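Local coordinates for protein farnesyl diphosphate synthase (Rhodobacter capsulatus, PDB 3M0G) that probably condenses farnesyl diphosphate with isopentenyl diphosphate to geranylgeranyl diphosphate, a precursor of carotenoids, with magnesium as cofactor, at residues A54-S59 with A268-A273. Sequence-based numbering, arbitrary orientation.
Sequences AIHGIS and APYGEA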
ATOM      1  N   ALA B  54      23.973   7.335   5.623  1.00  4.73           N
ATOM      2  CA  ALA B  54      25.244   8.039   5.813  1.00  5.46           C
ATOM      3  C   ALA B  54      26.301   7.207   6.544  1.00  6.03           C
ATOM      4  O   ALA B  54      27.474   7.237   6.180  1.00  6.87           O
ATOM      5  CB  ALA B  54      24.997   9.343   6.557  1.00  6.09           C
ATOM      6  N   ILE B  55      25.899   6.504   7.597  1.00  6.98           N
ATOM      7  CA  ILE B  55      26.802   5.644   8.375  1.00  9.24           C
ATOM      8  C   ILE B  55      27.439   4.564   7.505  1.00 10.67           C
ATOM      9  O   ILE B  55      28.558   4.107   7.770  1.00 11.03           O
ATOM     10  CB  ILE B  55      26.071   4.936   9.549  1.00  9.88           C
ATOM     11  CG1 ILE B  55      25.565   5.947  10.576  1.00 18.55           C
ATOM     12  CG2 ILE B  55      26.998   3.943  10.242  1.00 18.28           C
ATOM     13  CD1 ILE B  55      24.579   5.342  11.540  1.00 10.43           C
ATOM     14  N   HIS B  56      26.723   4.179   6.456  1.00 11.39           N
ATOM     15  CA  HIS B  56      27.209   3.191   5.496  1.00 12.95           C
ATOM     16  C   HIS B  56      27.805   3.854   4.258  1.00 14.03           C
ATOM     17  O   HIS B  56      27.957   3.220   3.199  1.00 15.61           O
ATOM     18  CB  HIS B  56      26.073   2.222   5.154  1.00 13.57           C
ATOM     19  CG  HIS B  56      25.684   1.344   6.299  1.00 12.00           C
ATOM     20  ND1 HIS B  56      24.770   1.729   7.256  1.00 13.91           N
ATOM     21  CD2 HIS B  56      26.113   0.114   6.666  1.00 13.61           C
ATOM     22  CE1 HIS B  56      24.642   0.769   8.153  1.00 13.00           C
ATOM     23  NE2 HIS B  56      25.452  -0.220   7.822  1.00 12.73           N
ATOM     24  N   GLY B  57      28.150   5.131   4.404  1.00 13.12           N
ATOM     25  CA  GLY B  57      28.829   5.906   3.363  1.00 12.78           C
ATOM     26  C   GLY B  57      27.989   6.248   2.150  1.00 12.35           C
ATOM     27  O   GLY B  57      28.529   6.587   1.094  1.00 12.30           O
ATOM     28  N   ILE B  58      26.667   6.148   2.297  1.00 12.24           N
ATOM     29  CA  ILE B  58      25.727   6.390   1.202  1.00 12.55           C
ATOM     30  C   ILE B  58      25.200   7.828   1.269  1.00 12.98           C
ATOM     31  O   ILE B  58      24.816   8.299   2.345  1.00 11.94           O
ATOM     32  CB  ILE B  58      24.563   5.346   1.230  1.00 12.87           C
ATOM     33  CG1 ILE B  58      25.097   3.952   0.848  1.00  9.47           C
ATOM     34  CG2 ILE B  58      23.395   5.763   0.307  1.00 10.10           C
ATOM     35  CD1 ILE B  58      24.078   2.832   0.978  1.00 12.96           C
ATOM     36  N   SER B  59      25.196   8.510   0.115  1.00 13.97           N
ATOM     37  CA  SER B  59      24.774   9.914   0.018  1.00 15.00           C
ATOM     38  C   SER B  59      23.301  10.135   0.335  1.00 15.26           C
ATOM     39  O   SER B  59      22.506   9.209   0.275  1.00 15.02           O
ATOM     40  CB  SER B  59      25.104  10.496  -1.368  1.00 15.56           C
ATOM     41  OG  SER B  59      24.129  10.157  -2.345  1.00  2.00           O
ATOM     42  N   ALA B 268      27.377   0.812  19.142  1.00 12.71           N
ATOM     43  CA  ALA B 268      28.803   0.619  19.432  1.00 12.93           C
ATOM     44  C   ALA B 268      29.647   0.075  18.265  1.00 13.75           C
ATOM     45  O   ALA B 268      30.773   0.534  18.087  1.00 13.83           O
ATOM     46  CB  ALA B 268      28.995  -0.234  20.708  1.00 12.79           C
ATOM     47  N   PRO B 269      29.113  -0.871  17.448  1.00 14.74           N
ATOM     48  CA  PRO B 269      29.884  -1.330  16.275  1.00 15.37           C
ATOM     49  C   PRO B 269      30.405  -0.192  15.382  1.00 15.81           C
ATOM     50  O   PRO B 269      31.549  -0.246  14.922  1.00 16.78           O
ATOM     51  CB  PRO B 269      28.871  -2.177  15.496  1.00 15.51           C
ATOM     52  CG  PRO B 269      27.940  -2.683  16.518  1.00 15.25           C
ATOM     53  CD  PRO B 269      27.868  -1.652  17.614  1.00 15.08           C
ATOM     54  N   TYR B 270      29.573   0.831  15.173  1.00 15.42           N
ATOM     55  CA  TYR B 270      29.877   1.947  14.279  1.00 15.06           C
ATOM     56  C   TYR B 270      30.852   2.998  14.837  1.00 14.46           C
ATOM     57  O   TYR B 270      31.243   3.920  14.119  1.00 13.93           O
ATOM     58  CB  TYR B 270      28.587   2.635  13.824  1.00 15.37           C
ATOM     59  CG  TYR B 270      27.573   1.727  13.152  1.00 13.34           C
ATOM     60  CD1 TYR B 270      27.808   1.203  11.877  1.00 15.76           C
ATOM     61  CD2 TYR B 270      26.377   1.407  13.784  1.00 16.11           C
ATOM     62  CE1 TYR B 270      26.870   0.382  11.256  1.00 12.80           C
ATOM     63  CE2 TYR B 270      25.432   0.583  13.175  1.00 12.72           C
ATOM     64  CZ  TYR B 270      25.692   0.074  11.910  1.00 16.38           C
ATOM     65  OH  TYR B 270      24.759  -0.731  11.298  1.00 12.69           O
ATOM     66  N   GLY B 271      31.234   2.866  16.105  1.00 14.68           N
ATOM     67  CA  GLY B 271      32.202   3.780  16.716  1.00 14.78           C
ATOM     68  C   GLY B 271      31.730   5.220  16.803  1.00 14.92           C
ATOM     69  O   GLY B 271      30.628   5.492  17.280  1.00 14.64           O
ATOM     70  N   GLU B 272      32.578   6.153  16.361  1.00 14.54           N
ATOM     71  CA  GLU B 272      32.242   7.584  16.430  1.00 14.27           C
ATOM     72  C   GLU B 272      31.242   8.045  15.357  1.00 13.95           C
ATOM     73  O   GLU B 272      30.629   9.110  15.486  1.00 13.48           O
ATOM     74  CB  GLU B 272      33.503   8.461  16.407  1.00 14.46           C
ATOM     75  CG  GLU B 272      34.366   8.356  17.660  1.00 18.79           C
ATOM     76  CD  GLU B 272      33.674   8.850  18.933  1.00 14.98           C
ATOM     77  OE1 GLU B 272      32.716   9.657  18.853  1.00 18.59           O
ATOM     78  OE2 GLU B 272      34.108   8.430  20.028  1.00 18.98           O
ATOM     79  N   ALA B 273      31.080   7.245  14.305  1.00 14.21           N
ATOM     80  CA  ALA B 273      30.115   7.555  13.247  1.00 14.09           C
ATOM     81  C   ALA B 273      28.646   7.469  13.710  1.00 13.93           C
ATOM     82  O   ALA B 273      27.750   8.018  13.060  1.00 13.90           O
ATOM     83  CB  ALA B 273      30.358   6.680  12.034  1.00 14.15           C
TER
HETATM   84  O   HOH W   1      25.838  -2.543   9.387  1.00  9.72           O
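The CA atoms of I55 and A273 are 6.2 Å apart, the closest CA pair between the two segments, where the end of helix 44-55 faces the loop between helices 249-265 and 275-285. This is a surface contact at one end of the all-helical prenyltransferase fold. A Schellman motif closes helix 44-55, with G57 as its C-prime residue at positive phi. The chain then leaves the contact, and S59 serves as N-cap of helix 60-81.

I55 and Y270 make the main apolar contact. I55 CG2 lies 3.3 Å from Y270 CD1, and the two side chains cross at about a right angle. With chi1 at -65°, CG1 is anti to the carbonyl carbon and CG2 anti to the backbone N. I55 CG1 lies 3.9 Å from A273 O. L277 of helix 275-285 also touches I55.

H56 meets the phenol end of the same tyrosine. Its ring plane is steeply inclined to that of Y270, at 78°. The hydroxyl lies at the imidazole edge, with H56 CE1 3.5 Å from Y270 OH. L201 of helix 199-219 touches both side chains. H56 ND1 makes a hydrogen bond with S52 O, which helps fix the ring's rotation. One water, in the imidazole plane, bridges H56 NE2 and Y270 OH at 2.8 Å from each.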